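Long-range contacts in lipoprotein (Colwellia psychrerythraea, PDB 3O0Y), which is a putative lipoprotein of unknown function whose DUF885 family belongs to a metallopeptidase-like clan, so that a peptidase-related role is possible but unproven: residues S134-N139 against W193-V198; G202-L207 against A264-L269. All blocks are in the same frame, centred on the assembly; numbering follows the deposited sequence.

Contact 1 (S134-N139 against W193-V198); sequences SPFIVN and WLPSKV
Trp193 and Pro135 are joined by the one hydrogen bond between the two segments: the indole NE1 of Trp193 donates to Pro135 O over 2.9 Å, with an N-H...O angle of 156°. The carbonyl oxygen lies at the edge of the indole, near its plane, while the donor is tilted 28° from the plane of the carbonyl group. Trp193 turns its side chain trans to the backbone nitrogen, which brings the pyrrole edge to that oxygen, and the benzo part of the indole then packs alongside the proline, Trp193 CZ2 lying 3.8 Å from Pro135 CB. Phe136 is sandwiched between two prolines. Pro135 CB sits over the centre of one face of its ring; on the opposite face Pro195 makes a CH-pi contact, its CA 4.0 Å from the ring centroid, and Pro195 CG reaches to 3.6 Å from Phe136 CD1. The Phe136 ring and the five-membered ring of Trp193 meet obliquely, their planes 33° apart. Behind this first shell, Asn139 ND2 bonds to Phe136 O at 2.9 Å, tying the loop across its own turn, and Asn139 OD1 accepts from the backbone N of Ile141 and Asn142. Gln281 holds Leu194 O. The contact thus packs the loop between strand 126-128 and helix 144-154 against the lead-in to helix 197-210, whose N-cap is Ser196, while Ile137 and Val138 rest on helix 174-190.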
loop_
_atom_site.group_PDB
_atom_site.type_symbol
_atom_site.label_atom_id
_atom_site.label_comp_id
_atom_site.label_asym_id
_atom_site.label_seq_id
_atom_site.Cartn_x
_atom_site.Cartn_y
_atom_site.Cartn_z
ATOM N N SER A 134 5.253 -10.260 -6.256
ATOM C CA SER A 134 4.565 -10.648 -5.057
ATOM C C SER A 134 4.506 -12.189 -5.068
ATOM O O SER A 134 4.156 -12.734 -6.052
ATOM C CB SER A 134 3.194 -10.056 -5.080
ATOM O OG SER A 134 3.263 -8.631 -5.085
ATOM N N PRO A 135 4.770 -12.828 -3.935
ATOM C CA PRO A 135 5.087 -14.294 -4.017
ATOM C C PRO A 135 3.915 -15.231 -4.122
ATOM O O PRO A 135 4.093 -16.363 -4.634
ATOM C CB PRO A 135 5.836 -14.539 -2.708
ATOM C CG PRO A 135 5.384 -13.475 -1.749
ATOM C CD PRO A 135 5.164 -12.258 -2.611
ATOM N N PHE A 136 2.743 -14.859 -3.618
ATOM C CA PHE A 136 1.603 -15.805 -3.509
ATOM C C PHE A 136 0.371 -15.245 -4.224
ATOM O O PHE A 136 -0.272 -14.278 -3.728
ATOM C CB PHE A 136 1.332 -16.101 -2.060
ATOM C CG PHE A 136 2.551 -16.622 -1.316
ATOM C CD1 PHE A 136 3.253 -17.731 -1.768
ATOM C CD2 PHE A 136 3.023 -15.972 -0.205
ATOM C CE1 PHE A 136 4.394 -18.146 -1.119
ATOM C CE2 PHE A 136 4.193 -16.402 0.455
ATOM C CZ PHE A 136 4.870 -17.489 -0.014
ATOM N N ILE A 137 0.098 -15.788 -5.412
ATOM C CA ILE A 137 -0.964 -15.219 -6.267
ATOM C C ILE A 137 -2.311 -15.293 -5.564
ATOM O O ILE A 137 -3.148 -14.423 -5.765
ATOM C CB ILE A 137 -0.942 -15.799 -7.683
ATOM C CG1 ILE A 137 -1.818 -14.999 -8.623
ATOM C CG2 ILE A 137 -1.277 -17.377 -7.643
ATOM C CD1 ILE A 137 -1.594 -15.307 -10.109
ATOM N N VAL A 138 -2.521 -16.337 -4.751
ATOM C CA VAL A 138 -3.687 -16.430 -3.898
ATOM C C VAL A 138 -3.197 -16.409 -2.444
ATOM O O VAL A 138 -2.375 -17.192 -2.015
ATOM C CB VAL A 138 -4.493 -17.724 -4.178
ATOM C CG1 VAL A 138 -5.682 -17.870 -3.173
ATOM C CG2 VAL A 138 -4.918 -17.820 -5.703
ATOM N N ASN A 139 -3.689 -15.432 -1.696
ATOM C CA ASN A 139 -3.287 -15.232 -0.324
ATOM C C ASN A 139 -4.455 -14.561 0.425
ATOM O O ASN A 139 -5.527 -14.386 -0.119
ATOM C CB ASN A 139 -1.974 -14.438 -0.245
ATOM C CG ASN A 139 -2.118 -12.974 -0.665
ATOM O OD1 ASN A 139 -2.779 -12.215 0.030
ATOM N ND2 ASN A 139 -1.513 -12.579 -1.783
ATOM N N TRP A 193 7.094 -23.946 -5.004
ATOM C CA TRP A 193 6.845 -22.621 -4.469
ATOM C C TRP A 193 5.352 -22.521 -4.133
ATOM O O TRP A 193 4.487 -22.486 -5.029
ATOM C CB TRP A 193 7.210 -21.601 -5.532
ATOM C CG TRP A 193 7.104 -20.184 -5.050
ATOM C CD1 TRP A 193 5.985 -19.432 -4.952
ATOM C CD2 TRP A 193 8.185 -19.392 -4.557
ATOM N NE1 TRP A 193 6.318 -18.176 -4.448
ATOM C CE2 TRP A 193 7.658 -18.156 -4.167
ATOM C CE3 TRP A 193 9.545 -19.617 -4.390
ATOM C CZ2 TRP A 193 8.466 -17.135 -3.681
ATOM C CZ3 TRP A 193 10.339 -18.630 -3.900
ATOM C CH2 TRP A 193 9.796 -17.407 -3.504
ATOM N N LEU A 194 5.053 -22.510 -2.836
ATOM C CA LEU A 194 3.670 -22.344 -2.400
ATOM C C LEU A 194 3.545 -21.768 -1.021
ATOM O O LEU A 194 4.470 -21.765 -0.286
ATOM C CB LEU A 194 2.851 -23.627 -2.510
ATOM C CG LEU A 194 3.339 -25.004 -2.091
ATOM C CD1 LEU A 194 4.492 -24.967 -1.167
ATOM C CD2 LEU A 194 2.085 -25.799 -1.603
ATOM N N PRO A 195 2.359 -21.284 -0.692
ATOM C CA PRO A 195 2.280 -20.533 0.564
ATOM C C PRO A 195 2.431 -21.476 1.765
ATOM O O PRO A 195 2.176 -22.692 1.653
ATOM C CB PRO A 195 0.885 -19.905 0.492
ATOM C CG PRO A 195 0.507 -19.979 -0.973
ATOM C CD PRO A 195 1.064 -21.280 -1.396
ATOM N N SER A 196 2.770 -20.922 2.924
ATOM C CA SER A 196 2.607 -21.608 4.164
ATOM C C SER A 196 1.152 -22.014 4.367
ATOM O O SER A 196 0.220 -21.464 3.748
ATOM C CB SER A 196 3.057 -20.816 5.355
ATOM O OG SER A 196 2.092 -19.786 5.611
ATOM N N LYS A 197 0.965 -23.023 5.229
ATOM C CA LYS A 197 -0.394 -23.484 5.563
ATOM C C LYS A 197 -1.272 -22.358 6.071
ATOM O O LYS A 197 -2.392 -22.199 5.628
ATOM C CB LYS A 197 -0.347 -24.609 6.604
ATOM C CG LYS A 197 0.195 -25.943 6.038
ATOM C CD LYS A 197 0.188 -27.108 7.069
ATOM C CE LYS A 197 0.967 -28.359 6.587
ATOM N NZ LYS A 197 0.450 -28.970 5.275
ATOM N N VAL A 198 -0.719 -21.527 6.948
ATOM C CA VAL A 198 -1.420 -20.382 7.508
ATOM C C VAL A 198 -1.905 -19.416 6.402
ATOM O O VAL A 198 -3.053 -18.898 6.464
ATOM C CB VAL A 198 -0.566 -19.727 8.612
ATOM C CG1 VAL A 198 -1.063 -18.280 8.935
ATOM C CG2 VAL A 198 -0.570 -20.545 9.916
#

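Contact 2 (G202-L207 against A264-L269); sequences GAIKYL and ASEQLL
Helices 202-207 and 264-268 run nearly antiparallel, their axes 9.9 Å apart at closest approach and their directions at 156°, with Ile204 and Ser265 the nearest pair by CA. No polar bond joins the two segments; the contact is van der Waals packing centred on Ile204, which points at the other helix. Its CG1 lies anti to the carbonyl carbon (chi1 -71°), and the chain extends from there to carry CD1 across the interface. Ile204 CG1 meets Ser265 CB at 3.8 Å, and Ile204 CD1 settles 3.7 Å from the backbone N of Glu266. The same methyl, Ile204 CD1, meets Leu269 tip to tip, 3.6 Å from Leu269 CD2. Glu266 crosses the isoleucine at a slant: Glu266 CG touches Ile204 CD1 at 3.8 Å, and its OE1 comes near the other branch, CG2. An alanine at Ile204 would remove both branches beyond CB, and is likely to cost Leu269 CD2 its tip-to-tip contact and leave a gap beside Ser265 CB. One turn on, Leu207 CD1 approaches Ser265 OG, whose strongest polar partner is Val261 O, so the hydroxyl is satisfied within its own helix. Around this pair, Val138 of a loop touches Ala203, Leu207 and Ser265, and Leu200 packs on Ser265 and Leu269; the contact joins helix 197-210 to the C-terminal end of helix 236-268, with helix 174-190 beside Ala264 and Leu268.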
loop_
_atom_site.group_PDB
_atom_site.type_symbol
_atom_site.label_atom_id
_atom_site.label_comp_id
_atom_site.label_asym_id
_atom_site.label_seq_id
_atom_site.Cartn_x
_atom_site.Cartn_y
_atom_site.Cartn_z
ATOM N N GLY A 202 -5.766 -18.855 5.250
ATOM C CA GLY A 202 -6.387 -17.552 5.289
ATOM C C GLY A 202 -7.011 -17.191 3.930
ATOM O O GLY A 202 -8.151 -16.648 3.872
ATOM N N ALA A 203 -6.332 -17.584 2.834
ATOM C CA ALA A 203 -6.890 -17.404 1.471
ATOM C C ALA A 203 -8.212 -18.205 1.317
ATOM O O ALA A 203 -9.213 -17.715 0.781
ATOM C CB ALA A 203 -5.935 -17.814 0.429
ATOM N N ILE A 204 -8.204 -19.449 1.741
ATOM C CA ILE A 204 -9.413 -20.277 1.674
ATOM C C ILE A 204 -10.575 -19.659 2.418
ATOM O O ILE A 204 -11.718 -19.644 1.912
ATOM C CB ILE A 204 -9.064 -21.714 2.148
ATOM C CG1 ILE A 204 -8.219 -22.363 1.089
ATOM C CG2 ILE A 204 -10.336 -22.620 2.412
ATOM C CD1 ILE A 204 -7.400 -23.592 1.613
ATOM N N LYS A 205 -10.308 -19.118 3.596
ATOM C CA LYS A 205 -11.345 -18.559 4.415
ATOM C C LYS A 205 -11.953 -17.381 3.656
ATOM O O LYS A 205 -13.186 -17.194 3.666
ATOM C CB LYS A 205 -10.816 -18.096 5.768
ATOM C CG LYS A 205 -11.809 -17.207 6.547
ATOM C CD LYS A 205 -11.344 -16.994 8.001
ATOM C CE LYS A 205 -12.089 -15.834 8.680
ATOM N NZ LYS A 205 -11.281 -15.309 9.851
ATOM N N TYR A 206 -11.103 -16.581 3.020
ATOM C CA TYR A 206 -11.589 -15.438 2.220
ATOM C C TYR A 206 -12.464 -15.909 1.068
ATOM O O TYR A 206 -13.562 -15.403 0.832
ATOM C CB TYR A 206 -10.410 -14.621 1.667
ATOM C CG TYR A 206 -10.886 -13.654 0.584
ATOM C CD1 TYR A 206 -11.501 -12.458 0.912
ATOM C CD2 TYR A 206 -10.779 -13.987 -0.774
ATOM C CE1 TYR A 206 -11.978 -11.594 -0.088
ATOM C CE2 TYR A 206 -11.244 -13.118 -1.764
ATOM C CZ TYR A 206 -11.863 -11.943 -1.405
ATOM O OH TYR A 206 -12.311 -11.095 -2.429
ATOM N N LEU A 207 -11.952 -16.901 0.342
ATOM C CA LEU A 207 -12.625 -17.414 -0.859
ATOM C C LEU A 207 -13.989 -18.050 -0.497
ATOM O O LEU A 207 -14.993 -17.864 -1.213
ATOM C CB LEU A 207 -11.750 -18.442 -1.559
ATOM C CG LEU A 207 -10.466 -17.899 -2.189
ATOM C CD1 LEU A 207 -9.527 -19.022 -2.643
ATOM C CD2 LEU A 207 -10.783 -16.943 -3.370
ATOM N N ALA A 264 -9.125 -25.579 -5.568
ATOM C CA ALA A 264 -7.716 -25.743 -5.939
ATOM C C ALA A 264 -6.770 -25.492 -4.764
ATOM O O ALA A 264 -5.772 -26.222 -4.570
ATOM C CB ALA A 264 -7.370 -24.837 -7.158
ATOM N N SER A 265 -7.047 -24.409 -4.032
ATOM C CA SER A 265 -6.264 -24.033 -2.880
ATOM C C SER A 265 -6.349 -25.096 -1.794
ATOM O O SER A 265 -5.310 -25.497 -1.232
ATOM C CB SER A 265 -6.735 -22.679 -2.357
ATOM O OG SER A 265 -6.491 -21.673 -3.334
ATOM N N GLU A 266 -7.568 -25.596 -1.545
ATOM C CA GLU A 266 -7.725 -26.754 -0.643
ATOM C C GLU A 266 -6.848 -27.964 -1.027
ATOM O O GLU A 266 -6.196 -28.554 -0.137
ATOM C CB GLU A 266 -9.205 -27.144 -0.523
ATOM C CG GLU A 266 -9.945 -26.213 0.411
ATOM C CD GLU A 266 -11.471 -26.388 0.425
ATOM O OE1 GLU A 266 -12.084 -25.985 1.431
ATOM O OE2 GLU A 266 -12.057 -26.887 -0.563
ATOM N N GLN A 267 -6.793 -28.314 -2.317
ATOM C CA GLN A 267 -5.880 -29.368 -2.821
ATOM C C GLN A 267 -4.420 -29.143 -2.460
ATOM O O GLN A 267 -3.689 -30.082 -2.317
ATOM C CB GLN A 267 -5.866 -29.516 -4.365
ATOM C CG GLN A 267 -7.152 -29.836 -5.091
ATOM C CD GLN A 267 -8.066 -30.708 -4.320
ATOM O OE1 GLN A 267 -7.843 -31.943 -4.198
ATOM N NE2 GLN A 267 -9.137 -30.110 -3.821
ATOM N N LEU A 268 -3.988 -27.891 -2.399
ATOM C CA LEU A 268 -2.601 -27.579 -2.057
ATOM C C LEU A 268 -2.211 -27.604 -0.576
ATOM O O LEU A 268 -1.032 -27.626 -0.246
ATOM C CB LEU A 268 -2.320 -26.143 -2.561
ATOM C CG LEU A 268 -1.328 -26.034 -3.677
ATOM C CD1 LEU A 268 -1.323 -27.160 -4.640
ATOM C CD2 LEU A 268 -1.586 -24.680 -4.389
ATOM N N LEU A 269 -3.201 -27.603 0.315
ATOM C CA LEU A 269 -2.967 -27.556 1.751
ATOM C C LEU A 269 -2.045 -28.634 2.266
ATOM O O LEU A 269 -1.222 -28.391 3.121
ATOM C CB LEU A 269 -4.312 -27.620 2.480
ATOM C CG LEU A 269 -4.728 -26.545 3.500
ATOM C CD1 LEU A 269 -4.068 -25.155 3.353
ATOM C CD2 LEU A 269 -6.264 -26.459 3.551
#

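From the N terminus, the chain leaves strand 126-128 and enters the loop 134-139; contact 1 closes when, after helices 144-154, 161-172 and 174-190, residues 193-198 return to it. Helix 197-210 follows directly, and contact 2 closes a second, separate excursion through helices 219-228 and 236-268. The two closures are therefore in series, neither nested nor crossed, yet their centres lie only about 10 Å apart. Helix 197-210 serves both, its start in contact 1 and its middle in contact 2. They also touch directly: Val138 CG1 packs 3.6 Å from Ala203 CB, and Lys197 NZ bonds to Leu269 O, tying the beginning of helix 197-210 to the chain leaving helix 236-268.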